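Local coordinates for pyrroline carboxylate reductase (Plasmodium falciparum, PDB 2RCY), which probably catalyses the NADPH-dependent reduction of 1-pyrroline-5-carboxylate to proline, the final step of proline synthesis, and binds NADP, at residues A[8-13]-A[53-58]; A[179-184]-A[189-194]; A[222-225]-A[229-232]; A[21-26]-A[142-147]. All blocks are in the same frame, centred on the assembly; numbering follows the deposited sequence.

Contact 1: A[8-13]-A[53-58]. With NAP (NADP nicotinamide-adenine-dinucleotide phosphate), chain G.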
loop_
_atom_site.group_PDB
_atom_site.type_symbol
_atom_site.label_atom_id
_atom_site.label_comp_id
_atom_site.label_asym_id
_atom_site.label_seq_id
_atom_site.Cartn_x
_atom_site.Cartn_y
_atom_site.Cartn_z
ATOM N N GLY A 8 2.391 47.044 21.457
ATOM C CA GLY A 8 3.542 46.312 21.978
ATOM C C GLY A 8 3.565 44.856 21.560
ATOM O O GLY A 8 2.564 44.150 21.685
ATOM N N PHE A 9 4.717 44.411 21.066
ATOM C CA PHE A 9 4.890 43.034 20.613
ATOM C C PHE A 9 5.834 42.259 21.526
ATOM O O PHE A 9 7.040 42.510 21.553
ATOM C CB PHE A 9 5.391 42.999 19.163
ATOM C CG PHE A 9 4.352 43.391 18.154
ATOM C CD1 PHE A 9 4.210 44.716 17.759
ATOM C CD2 PHE A 9 3.511 42.431 17.598
ATOM C CE1 PHE A 9 3.244 45.082 16.826
ATOM C CE2 PHE A 9 2.541 42.785 16.665
ATOM C CZ PHE A 9 2.408 44.113 16.278
HETATM N N MSE A 10 5.269 41.318 22.277
HETATM C CA MSE A 10 6.054 40.465 23.161
HETATM C C MSE A 10 6.627 39.296 22.363
HETATM O O MSE A 10 5.976 38.263 22.196
HETATM C CB MSE A 10 5.211 39.984 24.348
HETATM C CG MSE A 10 4.583 41.121 25.150
HETATM SE SE MSE A 10 3.828 40.607 26.873
HETATM C CE MSE A 10 2.508 39.314 26.269
ATOM N N GLY A 11 7.845 39.486 21.862
ATOM C CA GLY A 11 8.504 38.512 20.995
ATOM C C GLY A 11 8.434 38.916 19.534
ATOM O O GLY A 11 7.355 39.218 19.019
ATOM N N LEU A 12 9.588 38.935 18.869
ATOM C CA LEU A 12 9.651 39.223 17.436
ATOM C C LEU A 12 10.301 38.086 16.652
ATOM O O LEU A 12 11.375 38.251 16.067
ATOM C CB LEU A 12 10.379 40.545 17.156
ATOM C CG LEU A 12 9.650 41.891 17.216
ATOM C CD1 LEU A 12 10.424 42.901 16.388
ATOM C CD2 LEU A 12 8.210 41.819 16.725
ATOM N N GLY A 13 9.641 36.933 16.644
ATOM C CA GLY A 13 10.122 35.778 15.896
ATOM C C GLY A 13 9.748 35.871 14.434
ATOM O O GLY A 13 9.795 36.947 13.840
ATOM N N GLU A 53 7.105 43.445 30.987
ATOM C CA GLU A 53 6.362 44.150 32.033
ATOM C C GLU A 53 6.309 45.650 31.767
ATOM O O GLU A 53 5.256 46.275 31.910
ATOM C CB GLU A 53 6.980 43.886 33.411
ATOM C CG GLU A 53 6.894 42.436 33.890
ATOM C CD GLU A 53 8.083 41.579 33.469
ATOM O OE1 GLU A 53 8.772 41.922 32.483
ATOM O OE2 GLU A 53 8.328 40.549 34.131
ATOM N N GLU A 54 7.452 46.217 31.385
ATOM C CA GLU A 54 7.549 47.634 31.040
ATOM C C GLU A 54 6.892 47.927 29.693
ATOM O O GLU A 54 6.463 49.054 29.437
ATOM C CB GLU A 54 9.010 48.087 31.043
ATOM C CG GLU A 54 9.577 48.306 32.442
ATOM C CD GLU A 54 11.093 48.265 32.479
ATOM O OE1 GLU A 54 11.677 47.269 32.000
ATOM O OE2 GLU A 54 11.702 49.223 33.003
ATOM N N LEU A 55 6.819 46.904 28.841
ATOM C CA LEU A 55 6.083 46.981 27.583
ATOM C C LEU A 55 4.578 47.012 27.850
ATOM O O LEU A 55 3.852 47.784 27.228
ATOM C CB LEU A 55 6.448 45.801 26.673
ATOM C CG LEU A 55 5.801 45.667 25.289
ATOM C CD1 LEU A 55 6.758 44.995 24.324
ATOM C CD2 LEU A 55 4.482 44.903 25.351
ATOM N N ALA A 56 4.124 46.170 28.777
ATOM C CA ALA A 56 2.708 46.089 29.134
ATOM C C ALA A 56 2.238 47.317 29.911
ATOM O O ALA A 56 1.075 47.710 29.815
ATOM C CB ALA A 56 2.429 44.817 29.927
ATOM N N ARG A 57 3.150 47.914 30.678
ATOM C CA ARG A 57 2.847 49.101 31.478
ATOM C C ARG A 57 2.772 50.368 30.625
ATOM O O ARG A 57 2.088 51.326 30.990
ATOM C CB ARG A 57 3.887 49.277 32.587
ATOM N N HIS A 58 3.468 50.357 29.491
ATOM C CA HIS A 58 3.538 51.517 28.603
ATOM C C HIS A 58 2.482 51.471 27.498
ATOM O O HIS A 58 1.790 52.462 27.253
ATOM C CB HIS A 58 4.938 51.628 27.994
ATOM C CG HIS A 58 5.166 52.889 27.219
ATOM N ND1 HIS A 58 5.395 54.104 27.827
ATOM C CD2 HIS A 58 5.213 53.120 25.886
ATOM C CE1 HIS A 58 5.566 55.031 26.902
ATOM N NE2 HIS A 58 5.462 54.460 25.716
HETATM P PA NAP G . 9.603 31.897 16.907
HETATM O O1A NAP G . 10.141 32.321 15.564
HETATM O O2A NAP G . 10.388 30.911 17.740
HETATM O O5B NAP G . 9.307 33.227 17.765
HETATM C C5B NAP G . 9.438 33.280 19.184
HETATM C C4B NAP G . 10.199 34.551 19.535
HETATM O O4B NAP G . 9.947 34.939 20.887
HETATM C C3B NAP G . 11.702 34.358 19.394
HETATM O O3B NAP G . 12.206 35.269 18.411
HETATM C C2B NAP G . 12.287 34.662 20.761
HETATM O O2B NAP G . 13.446 35.491 20.673
HETATM C C1B NAP G . 11.163 35.377 21.499
HETATM N N9A NAP G . 11.128 35.087 22.958
HETATM C C8A NAP G . 11.595 33.993 23.581
HETATM N N7A NAP G . 11.372 34.106 24.910
HETATM C C5A NAP G . 10.753 35.285 25.116
HETATM C C6A NAP G . 10.280 35.936 26.252
HETATM N N6A NAP G . 10.409 35.368 27.475
HETATM N N1A NAP G . 9.688 37.146 26.124
HETATM C C2A NAP G . 9.553 37.724 24.919
HETATM N N3A NAP G . 10.000 37.116 23.809
HETATM C C4A NAP G . 10.600 35.897 23.882
HETATM O O3 NAP G . 8.118 31.311 16.711
HETATM P PN NAP G . 7.051 32.015 15.732
HETATM O O1N NAP G . 6.931 31.166 14.491
HETATM O O2N NAP G . 7.373 33.486 15.612
HETATM O O5D NAP G . 5.669 31.853 16.534
HETATM C C5D NAP G . 5.350 32.639 17.678
HETATM C C4D NAP G . 3.859 32.503 17.967
HETATM O O4D NAP G . 3.097 32.920 16.832
HETATM C C3D NAP G . 3.458 31.065 18.272
HETATM O O3D NAP G . 2.699 31.052 19.483
HETATM C C2D NAP G . 2.604 30.623 17.097
HETATM O O2D NAP G . 1.501 29.807 17.501
HETATM C C1D NAP G . 2.113 31.932 16.501
HETATM N N1N NAP G . 1.896 31.863 15.051
HETATM C C2N NAP G . 2.928 31.666 14.210
HETATM C C3N NAP G . 2.719 31.611 12.834
HETATM C C7N NAP G . 3.876 31.401 11.903
HETATM O O7N NAP G . 5.102 31.197 12.379
HETATM N N7N NAP G . 3.689 31.438 10.662
HETATM C C4N NAP G . 1.426 31.761 12.330
HETATM C C5N NAP G . 0.376 31.964 13.218
HETATM C C6N NAP G . 0.644 32.012 14.585
HETATM P P2B NAP G . 14.912 34.890 20.367
HETATM O O1X NAP G . 15.845 36.010 20.768
HETATM O O2X NAP G . 15.016 33.653 21.230
HETATM O O3X NAP G . 14.901 34.612 18.883
#
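In the Rossmann fold that holds the dinucleotide, Leu55 of helix 52-58 lies against the first strand, 7-10, and meets Gly8, Phe9 and Met10. The strand segment and the helix segment run nearly antiparallel, their axes 8.7 Å apart at closest. Leu55 points at the strand, and with CG anti to the backbone N (chi1 -180°) its two methyls divide the work. CD2 rests on the backbone at Gly8, 3.8 Å from Gly8 CA, and also touches the flank of selenomethionine Met10, whose CG is 3.8 Å from Leu55 CD2. CD1 comes up to the backbone one residue on, 3.7 Å from Phe9 O. Phe9 sends its ring to the other side of the sheet, onto helix 14-26. Beyond the strand, Gly11 and Gly13 fit the glycine-rich dinucleotide-binding pattern: Gly11 CA lies 3.5 Å from the adenine N3A of NADP, and Gly13 CA is 3.3 Å from O5B. The helix thus meets the strand through van der Waals contacts of the leucine methyls, with no hydrogen bond between the two segments. At Gly8 the absence of a side chain is what lets the leucine methyl sit directly on the backbone, just ahead of the turn that carries the cofactor.

Contact 2: A[179-184]-A[189-194]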
loop_
_atom_site.group_PDB
_atom_site.type_symbol
_atom_site.label_atom_id
_atom_site.label_comp_id
_atom_site.label_asym_id
_atom_site.label_seq_id
_atom_site.Cartn_x
_atom_site.Cartn_y
_atom_site.Cartn_z
ATOM N N SER A 179 6.580 22.106 -5.169
ATOM C CA SER A 179 6.432 20.846 -5.902
ATOM C C SER A 179 6.214 21.062 -7.399
ATOM O O SER A 179 6.729 20.306 -8.223
ATOM C CB SER A 179 5.277 20.022 -5.325
ATOM O OG SER A 179 5.354 19.945 -3.916
ATOM N N LEU A 180 5.445 22.094 -7.741
ATOM C CA LEU A 180 5.160 22.421 -9.136
ATOM C C LEU A 180 6.413 22.874 -9.883
ATOM O O LEU A 180 6.636 22.470 -11.028
ATOM C CB LEU A 180 4.057 23.479 -9.231
ATOM C CG LEU A 180 2.615 23.046 -8.952
ATOM C CD1 LEU A 180 1.765 24.250 -8.603
ATOM C CD2 LEU A 180 2.016 22.286 -10.131
ATOM N N ILE A 181 7.226 23.702 -9.226
ATOM C CA ILE A 181 8.505 24.160 -9.783
ATOM C C ILE A 181 9.459 22.984 -10.026
ATOM O O ILE A 181 10.055 22.878 -11.099
ATOM C CB ILE A 181 9.175 25.241 -8.883
ATOM C CG1 ILE A 181 8.318 26.514 -8.850
ATOM C CG2 ILE A 181 10.592 25.565 -9.369
ATOM C CD1 ILE A 181 8.674 27.493 -7.733
ATOM N N ASP A 182 9.575 22.097 -9.037
ATOM C CA ASP A 182 10.423 20.905 -9.136
ATOM C C ASP A 182 10.034 19.986 -10.291
ATOM O O ASP A 182 10.902 19.418 -10.957
ATOM C CB ASP A 182 10.413 20.122 -7.819
ATOM C CG ASP A 182 11.372 20.690 -6.798
ATOM O OD1 ASP A 182 12.305 21.424 -7.189
ATOM O OD2 ASP A 182 11.200 20.402 -5.600
ATOM N N ALA A 183 8.729 19.848 -10.515
ATOM C CA ALA A 183 8.206 19.076 -11.636
ATOM C C ALA A 183 8.644 19.686 -12.967
ATOM O O ALA A 183 8.964 18.963 -13.915
ATOM C CB ALA A 183 6.690 18.994 -11.555
ATOM N N GLY A 184 8.665 21.018 -13.018
ATOM C CA GLY A 184 9.122 21.760 -14.191
ATOM C C GLY A 184 10.619 21.676 -14.408
ATOM O O GLY A 184 11.074 21.462 -15.534
ATOM N N LEU A 189 12.538 22.645 -17.876
ATOM C CA LEU A 189 12.419 24.086 -17.652
ATOM C C LEU A 189 13.422 24.585 -16.617
ATOM O O LEU A 189 13.835 23.839 -15.728
ATOM C CB LEU A 189 11.000 24.465 -17.208
ATOM C CG LEU A 189 9.767 24.122 -18.052
ATOM C CD1 LEU A 189 8.525 24.674 -17.373
ATOM C CD2 LEU A 189 9.869 24.648 -19.476
ATOM N N SER A 190 13.806 25.853 -16.741
ATOM C CA SER A 190 14.652 26.505 -15.747
ATOM C C SER A 190 13.842 26.753 -14.477
ATOM O O SER A 190 12.610 26.778 -14.517
ATOM C CB SER A 190 15.217 27.822 -16.294
ATOM O OG SER A 190 14.235 28.847 -16.306
ATOM N N ARG A 191 14.538 26.933 -13.357
ATOM C CA ARG A 191 13.892 27.207 -12.076
ATOM C C ARG A 191 13.170 28.558 -12.082
ATOM O O ARG A 191 12.087 28.690 -11.504
ATOM C CB ARG A 191 14.914 27.115 -10.932
ATOM C CG ARG A 191 14.388 27.510 -9.557
ATOM C CD ARG A 191 15.126 26.786 -8.443
ATOM N NE ARG A 191 14.437 25.554 -8.066
ATOM C CZ ARG A 191 14.866 24.321 -8.329
ATOM N NH1 ARG A 191 14.142 23.286 -7.936
ATOM N NH2 ARG A 191 16.011 24.116 -8.968
ATOM N N GLU A 192 13.768 29.545 -12.749
ATOM C CA GLU A 192 13.187 30.885 -12.854
ATOM C C GLU A 192 11.874 30.865 -13.635
ATOM O O GLU A 192 10.862 31.394 -13.168
ATOM C CB GLU A 192 14.179 31.861 -13.496
ATOM C CG GLU A 192 13.836 33.338 -13.281
ATOM C CD GLU A 192 14.801 34.285 -13.983
ATOM O OE1 GLU A 192 15.412 35.129 -13.292
ATOM O OE2 GLU A 192 14.952 34.186 -15.221
ATOM N N LEU A 193 11.899 30.247 -14.815
ATOM C CA LEU A 193 10.716 30.142 -15.668
ATOM C C LEU A 193 9.604 29.330 -15.006
ATOM O O LEU A 193 8.441 29.732 -15.036
ATOM C CB LEU A 193 11.076 29.543 -17.033
ATOM C CG LEU A 193 9.942 29.271 -18.027
ATOM C CD1 LEU A 193 9.368 30.565 -18.599
ATOM C CD2 LEU A 193 10.432 28.365 -19.138
ATOM N N SER A 194 9.973 28.194 -14.412
ATOM C CA SER A 194 9.025 27.341 -13.697
ATOM C C SER A 194 8.273 28.127 -12.634
ATOM O O SER A 194 7.052 28.030 -12.540
ATOM C CB SER A 194 9.733 26.139 -13.067
ATOM O OG SER A 194 10.218 25.255 -14.060
#
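A salt bridge joins Asp182 to Arg191, with OD1 of Asp182 2.7 Å from NH1 of Arg191. The carboxylate oxygen comes in at the edge of the guanidinium, near its plane, while the two flat groups are turned 78° from each other. Arg191 reaches across because its chain bends at chi3 (-93°), which brings the charged end back toward helix 169-186. The other oxygen, Asp182 OD2, forms a salt bridge with Lys243 of the second subunit.

At the turn between the helices, where the helical hairpin closes, Leu189 N donates to Gly184 O at 3.0 Å, a bent bond with an N-H...O angle of 139°. Helix 191-211 then begins with Ser190 as its N-cap: the serine OG accepts from Leu193 N at 3.1 Å. Ser190 O is gripped twice by Ser194, by its N and by its OG (2.9 Å), the two donors arriving from opposite faces of the carbonyl plane. That second bond turns the hydroxyl back onto its own helix while it faces Gly184.

The packing is close here. Ser194 OG lies 3.6 Å from Gly184 C, and Gly184 has no side chain to push the helices apart. Beside it, Ile181 CG2 touches Ser194 CB at 3.8 Å and comes within 4.1 Å of Arg191 NE, the isoleucine and arginine side chains crossing at about a right angle. Asp182 therefore has two cationic partners, one in its own chain and one in a neighbouring subunit, which probably favours its ionised form and couples this hairpin to the subunit interface.

Contact 3: A[222-225]-A[229-232]. With NAP (NADP nicotinamide-adenine-dinucleotide phosphate), chain P.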
loop_
_atom_site.group_PDB
_atom_site.type_symbol
_atom_site.label_atom_id
_atom_site.label_comp_id
_atom_site.label_asym_id
_atom_site.label_seq_id
_atom_site.Cartn_x
_atom_site.Cartn_y
_atom_site.Cartn_z
ATOM N N ASN A 222 -14.113 22.720 -16.758
ATOM C CA ASN A 222 -13.938 23.500 -17.991
ATOM C C ASN A 222 -12.560 23.340 -18.632
ATOM O O ASN A 222 -12.418 23.452 -19.852
ATOM C CB ASN A 222 -14.214 24.985 -17.736
ATOM C CG ASN A 222 -15.643 25.260 -17.284
ATOM O OD1 ASN A 222 -15.902 26.249 -16.600
ATOM N ND2 ASN A 222 -16.572 24.392 -17.663
ATOM N N ILE A 223 -11.554 23.077 -17.804
ATOM C CA ILE A 223 -10.178 22.899 -18.265
ATOM C C ILE A 223 -9.945 21.521 -18.895
ATOM O O ILE A 223 -9.058 21.355 -19.735
ATOM C CB ILE A 223 -9.178 23.163 -17.117
ATOM C CG1 ILE A 223 -9.242 24.636 -16.718
ATOM C CG2 ILE A 223 -7.748 22.805 -17.517
ATOM C CD1 ILE A 223 -8.470 24.957 -15.495
ATOM N N VAL A 224 -10.757 20.547 -18.496
ATOM C CA VAL A 224 -10.614 19.175 -18.973
ATOM C C VAL A 224 -11.216 19.008 -20.370
ATOM O O VAL A 224 -12.418 18.761 -20.519
ATOM C CB VAL A 224 -11.239 18.160 -17.980
ATOM C CG1 VAL A 224 -10.869 16.740 -18.360
ATOM C CG2 VAL A 224 -10.777 18.451 -16.565
ATOM N N SER A 225 -10.370 19.161 -21.388
ATOM C CA SER A 225 -10.754 18.896 -22.773
ATOM C C SER A 225 -10.902 17.389 -22.967
ATOM O O SER A 225 -10.000 16.632 -22.602
ATOM C CB SER A 225 -9.707 19.449 -23.748
ATOM O OG SER A 225 -9.390 20.802 -23.466
ATOM N N ILE A 229 -5.058 16.439 -22.257
ATOM C CA ILE A 229 -3.874 16.391 -21.397
ATOM C C ILE A 229 -4.208 16.554 -19.909
ATOM O O ILE A 229 -3.680 15.825 -19.065
ATOM C CB ILE A 229 -2.840 17.467 -21.828
ATOM C CG1 ILE A 229 -2.504 17.317 -23.316
ATOM C CG2 ILE A 229 -1.577 17.385 -20.974
ATOM C CD1 ILE A 229 -1.662 18.444 -23.882
ATOM N N THR A 230 -5.084 17.512 -19.605
ATOM C CA THR A 230 -5.484 17.824 -18.233
ATOM C C THR A 230 -6.172 16.640 -17.553
ATOM O O THR A 230 -5.991 16.411 -16.353
ATOM C CB THR A 230 -6.388 19.076 -18.195
ATOM O OG1 THR A 230 -5.638 20.210 -18.647
ATOM C CG2 THR A 230 -6.895 19.351 -16.790
ATOM N N ALA A 231 -6.943 15.890 -18.334
ATOM C CA ALA A 231 -7.623 14.690 -17.856
ATOM C C ALA A 231 -6.648 13.652 -17.293
ATOM O O ALA A 231 -6.943 12.996 -16.296
ATOM C CB ALA A 231 -8.459 14.086 -18.972
ATOM N N VAL A 232 -5.490 13.521 -17.936
ATOM C CA VAL A 232 -4.449 12.583 -17.518
ATOM C C VAL A 232 -3.756 13.041 -16.225
ATOM O O VAL A 232 -3.478 12.227 -15.341
ATOM C CB VAL A 232 -3.426 12.337 -18.664
ATOM C CG1 VAL A 232 -2.206 11.574 -18.171
ATOM C CG2 VAL A 232 -4.091 11.582 -19.804
HETATM P PA NAP P . -14.147 21.861 -26.049
HETATM O O1A NAP P . -14.787 22.543 -24.863
HETATM O O2A NAP P . -14.664 20.511 -26.490
HETATM O O5B NAP P . -14.180 22.895 -27.290
HETATM C C5B NAP P . -14.208 22.471 -28.655
HETATM C C4B NAP P . -15.170 23.354 -29.443
HETATM O O4B NAP P . -14.959 23.220 -30.854
HETATM C C3B NAP P . -16.621 22.976 -29.174
HETATM O O3B NAP P . -17.311 24.084 -28.588
HETATM C C2B NAP P . -17.219 22.635 -30.527
HETATM O O2B NAP P . -18.508 23.226 -30.703
HETATM C C1B NAP P . -16.217 23.185 -31.536
HETATM N N9A NAP P . -16.148 22.365 -32.781
HETATM C C8A NAP P . -16.461 21.065 -32.904
HETATM N N7A NAP P . -16.279 20.676 -34.186
HETATM C C5A NAP P . -15.845 21.749 -34.875
HETATM C C6A NAP P . -15.495 21.953 -36.206
HETATM N N6A NAP P . -15.562 20.934 -37.098
HETATM N N1A NAP P . -15.088 23.180 -36.603
HETATM C C2A NAP P . -15.020 24.199 -35.728
HETATM N N3A NAP P . -15.353 24.025 -34.437
HETATM C C4A NAP P . -15.764 22.810 -33.985
HETATM O O3 NAP P . -12.564 21.725 -25.771
HETATM P PN NAP P . -11.715 22.905 -25.072
HETATM O O1N NAP P . -11.516 22.540 -23.620
HETATM O O2N NAP P . -12.333 24.237 -25.429
HETATM O O5D NAP P . -10.282 22.806 -25.798
HETATM C C5D NAP P . -10.117 23.126 -27.178
HETATM C C4D NAP P . -8.632 23.164 -27.519
HETATM O O4D NAP P . -7.944 24.078 -26.657
HETATM C C3D NAP P . -7.978 21.801 -27.349
HETATM O O3D NAP P . -7.211 21.514 -28.521
HETATM C C2D NAP P . -7.075 21.935 -26.134
HETATM O O2D NAP P . -5.851 21.213 -26.288
HETATM C C1D NAP P . -6.824 23.433 -26.033
HETATM N N1N NAP P . -6.638 23.885 -24.648
HETATM C C2N NAP P . -7.648 23.839 -23.760
HETATM C C3N NAP P . -7.462 24.276 -22.448
HETATM C C7N NAP P . -8.593 24.234 -21.464
HETATM O O7N NAP P . -9.775 23.725 -21.809
HETATM N N7N NAP P . -8.423 24.697 -20.308
HETATM C C4N NAP P . -6.217 24.760 -22.055
HETATM C C5N NAP P . -5.189 24.798 -22.990
HETATM C C6N NAP P . -5.432 24.351 -24.288
HETATM P P2B NAP P . -19.850 22.529 -30.134
HETATM O O1X NAP P . -20.958 23.223 -30.898
HETATM O O2X NAP P . -19.700 21.058 -30.451
HETATM O O3X NAP P . -19.840 22.840 -28.654
HETATM O O HOH W 1 -8.123 17.267 -20.858
#
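Ile223, at the weakly bonded end of helix 216-223, and Val224 just after it pack against Thr230 and Ala231 in the first turn of helix 229-239; this pair of helices joined by a short loop belongs to the dimerisation domain and lends residues to a NADP site completed by the second subunit. The van der Waals packing is shared by Val224 and Ile223. With CG1 of Val224 anti to the backbone N (chi1 -170°), that methyl lies 3.6 Å from Ala231 CB, whereas CG2 turns to Thr230 CG2. Ile223 crosses Thr230 at about a right angle, its CG2 3.5 Å from Thr230 OG1. The same methyl borders the carboxamide of the nicotinamide, and so touches both helix and cofactor. Outside the pair, Val185 of the fourth subunit packs on Val224, and Cys168 of the second subunit lies on Thr230.

No direct hydrogen bond links the segments; water 1 does so instead. It donates to Ser225 O at 2.6 Å and accepts from Ala231 N at 3.1 Å, tying the loop to the start of the following helix. Cofactor binding falls to the other side of Ser225, where the hydroxyl OG donates to the phosphate oxygen O1N of NADP at 2.8 Å.

Contact 4: A[21-26]-A[142-147]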
loop_
_atom_site.group_PDB
_atom_site.type_symbol
_atom_site.label_atom_id
_atom_site.label_comp_id
_atom_site.label_asym_id
_atom_site.label_seq_id
_atom_site.Cartn_x
_atom_site.Cartn_y
_atom_site.Cartn_z
ATOM N N HIS A 21 5.991 44.373 11.186
ATOM C CA HIS A 21 6.357 45.112 9.976
ATOM C C HIS A 21 5.183 45.261 9.009
ATOM O O HIS A 21 5.162 46.180 8.187
ATOM C CB HIS A 21 7.554 44.460 9.277
ATOM C CG HIS A 21 8.781 44.370 10.131
ATOM N ND1 HIS A 21 9.474 43.192 10.316
ATOM C CD2 HIS A 21 9.434 45.307 10.859
ATOM C CE1 HIS A 21 10.503 43.409 11.115
ATOM N NE2 HIS A 21 10.502 44.685 11.459
ATOM N N GLY A 22 4.213 44.356 9.113
ATOM C CA GLY A 22 2.989 44.428 8.319
ATOM C C GLY A 22 2.134 45.626 8.691
ATOM O O GLY A 22 1.560 46.282 7.819
ATOM N N ILE A 23 2.055 45.905 9.991
ATOM C CA ILE A 23 1.315 47.054 10.513
ATOM C C ILE A 23 2.131 48.340 10.341
ATOM O O ILE A 23 1.571 49.408 10.074
ATOM C CB ILE A 23 0.913 46.849 12.002
ATOM C CG1 ILE A 23 0.120 45.548 12.166
ATOM C CG2 ILE A 23 0.077 48.023 12.514
ATOM C CD1 ILE A 23 0.111 44.986 13.580
ATOM N N ALA A 24 3.451 48.221 10.484
ATOM C CA ALA A 24 4.372 49.350 10.328
ATOM C C ALA A 24 4.331 49.950 8.922
ATOM O O ALA A 24 4.356 51.173 8.763
ATOM C CB ALA A 24 5.794 48.933 10.688
ATOM N N ASN A 25 4.265 49.083 7.912
ATOM C CA ASN A 25 4.196 49.509 6.515
ATOM C C ASN A 25 2.810 50.010 6.114
ATOM O O ASN A 25 2.668 50.757 5.141
ATOM C CB ASN A 25 4.643 48.378 5.583
ATOM C CG ASN A 25 6.121 48.039 5.732
ATOM O OD1 ASN A 25 6.889 48.787 6.341
ATOM N ND2 ASN A 25 6.524 46.905 5.172
ATOM N N ALA A 26 1.795 49.596 6.868
ATOM C CA ALA A 26 0.410 49.987 6.611
ATOM C C ALA A 26 0.122 51.429 7.038
ATOM O O ALA A 26 -0.841 52.041 6.565
ATOM C CB ALA A 26 -0.541 49.028 7.301
ATOM N N ASN A 142 -10.171 45.134 14.373
ATOM C CA ASN A 142 -10.485 45.117 12.943
ATOM C C ASN A 142 -9.602 46.028 12.092
ATOM O O ASN A 142 -9.117 45.612 11.041
ATOM C CB ASN A 142 -11.963 45.443 12.702
ATOM C CG ASN A 142 -12.838 44.205 12.675
ATOM O OD1 ASN A 142 -12.931 43.472 13.659
ATOM N ND2 ASN A 142 -13.489 43.968 11.542
ATOM N N ASP A 143 -9.389 47.259 12.555
ATOM C CA ASP A 143 -8.618 48.254 11.803
ATOM C C ASP A 143 -7.126 47.935 11.740
ATOM O O ASP A 143 -6.462 48.263 10.754
ATOM C CB ASP A 143 -8.824 49.656 12.383
ATOM C CG ASP A 143 -10.272 50.121 12.311
ATOM O OD1 ASP A 143 -11.078 49.508 11.576
ATOM O OD2 ASP A 143 -10.601 51.109 13.001
ATOM N N ILE A 144 -6.608 47.310 12.797
ATOM C CA ILE A 144 -5.195 46.927 12.865
ATOM C C ILE A 144 -4.851 45.854 11.831
ATOM O O ILE A 144 -3.830 45.946 11.147
ATOM C CB ILE A 144 -4.785 46.472 14.298
ATOM C CG1 ILE A 144 -4.625 47.689 15.215
ATOM C CG2 ILE A 144 -3.478 45.674 14.274
ATOM C CD1 ILE A 144 -4.537 47.361 16.700
ATOM N N PHE A 145 -5.722 44.855 11.709
ATOM C CA PHE A 145 -5.463 43.710 10.841
ATOM C C PHE A 145 -6.015 43.864 9.419
ATOM O O PHE A 145 -5.497 43.251 8.486
ATOM C CB PHE A 145 -5.931 42.411 11.508
ATOM C CG PHE A 145 -5.261 42.137 12.832
ATOM C CD1 PHE A 145 -3.925 41.750 12.888
ATOM C CD2 PHE A 145 -5.961 42.277 14.025
ATOM C CE1 PHE A 145 -3.301 41.504 14.109
ATOM C CE2 PHE A 145 -5.347 42.032 15.252
ATOM C CZ PHE A 145 -4.014 41.646 15.291
ATOM N N ASN A 146 -7.050 44.688 9.253
ATOM C CA ASN A 146 -7.549 45.033 7.915
ATOM C C ASN A 146 -6.616 45.976 7.152
ATOM O O ASN A 146 -6.757 46.149 5.939
ATOM C CB ASN A 146 -8.966 45.618 7.971
ATOM C CG ASN A 146 -10.049 44.549 7.926
ATOM O OD1 ASN A 146 -9.928 43.544 7.220
ATOM N ND2 ASN A 146 -11.126 44.773 8.670
ATOM N N SER A 147 -5.671 46.578 7.871
ATOM C CA SER A 147 -4.660 47.443 7.266
ATOM C C SER A 147 -3.577 46.633 6.549
ATOM O O SER A 147 -2.927 47.134 5.627
ATOM C CB SER A 147 -4.029 48.359 8.320
ATOM O OG SER A 147 -3.136 47.646 9.160
#
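Helix 14-26 and helix 135-146 come nearest toward their C-terminal ends, at Ala26 and Ser147, whose CA atoms are 5.7 Å apart. Ala26 points its methyl at the other segment, and Ser147 receives it with both oxygens: Ala26 CB is 3.5 Å from Ser147 O and also 3.5 Å from Ser147 OG. The serine hydroxyl sits between its own backbone N and carbonyl carbon (chi1 74°), and from there it bends back to donate to Ile144 O at 2.7 Å. The donor stands above the plane of that carbonyl, 44° out of it, so the bond is not aimed at a lone pair.

One turn back along each helix the contact becomes wholly aliphatic. Ile23 leads with the end of its chain, CD1 lying 3.7 Å from Ile144 CG2, and the two side chains slant across each other. Ile144 CG2 is also the methyl that covers one face of the Phe145 ring, 4.0 Å above its centre, touching its aromatic neighbour on one flank and Ile23 on another. Behind Ile23 lie Leu7 and Phe9 of strand 7-10, so this isoleucine bridges strand 7-10 and helix 135-146. Across the pair there is no hydrogen bond: the serine spends its proton within its own segment, and the helices are left to meet through methyl groups and the van der Waals surface of the two serine oxygens.

In the fold
From the N terminus, contact 1 opens on strand 7-10 and closes at helix 52-58, bringing that helix back onto the first strand of the nucleotide-binding sheet. Contact 4 opens within that span, on helix 14-26, and closes far later at helix 135-146, so the two cross; they also touch, Phe9 CZ lying 3.6 Å from Ile23 CD1. Contact 2 follows, a short closure between helices 169-186 and 191-211. Contact 3 comes last, another short one between helices 216-223 and 229-239. These two share the dimerisation region, their centres about 21 Å apart, and both touch the second subunit. Contacts 1 and 3 each border a cofactor, but different copies.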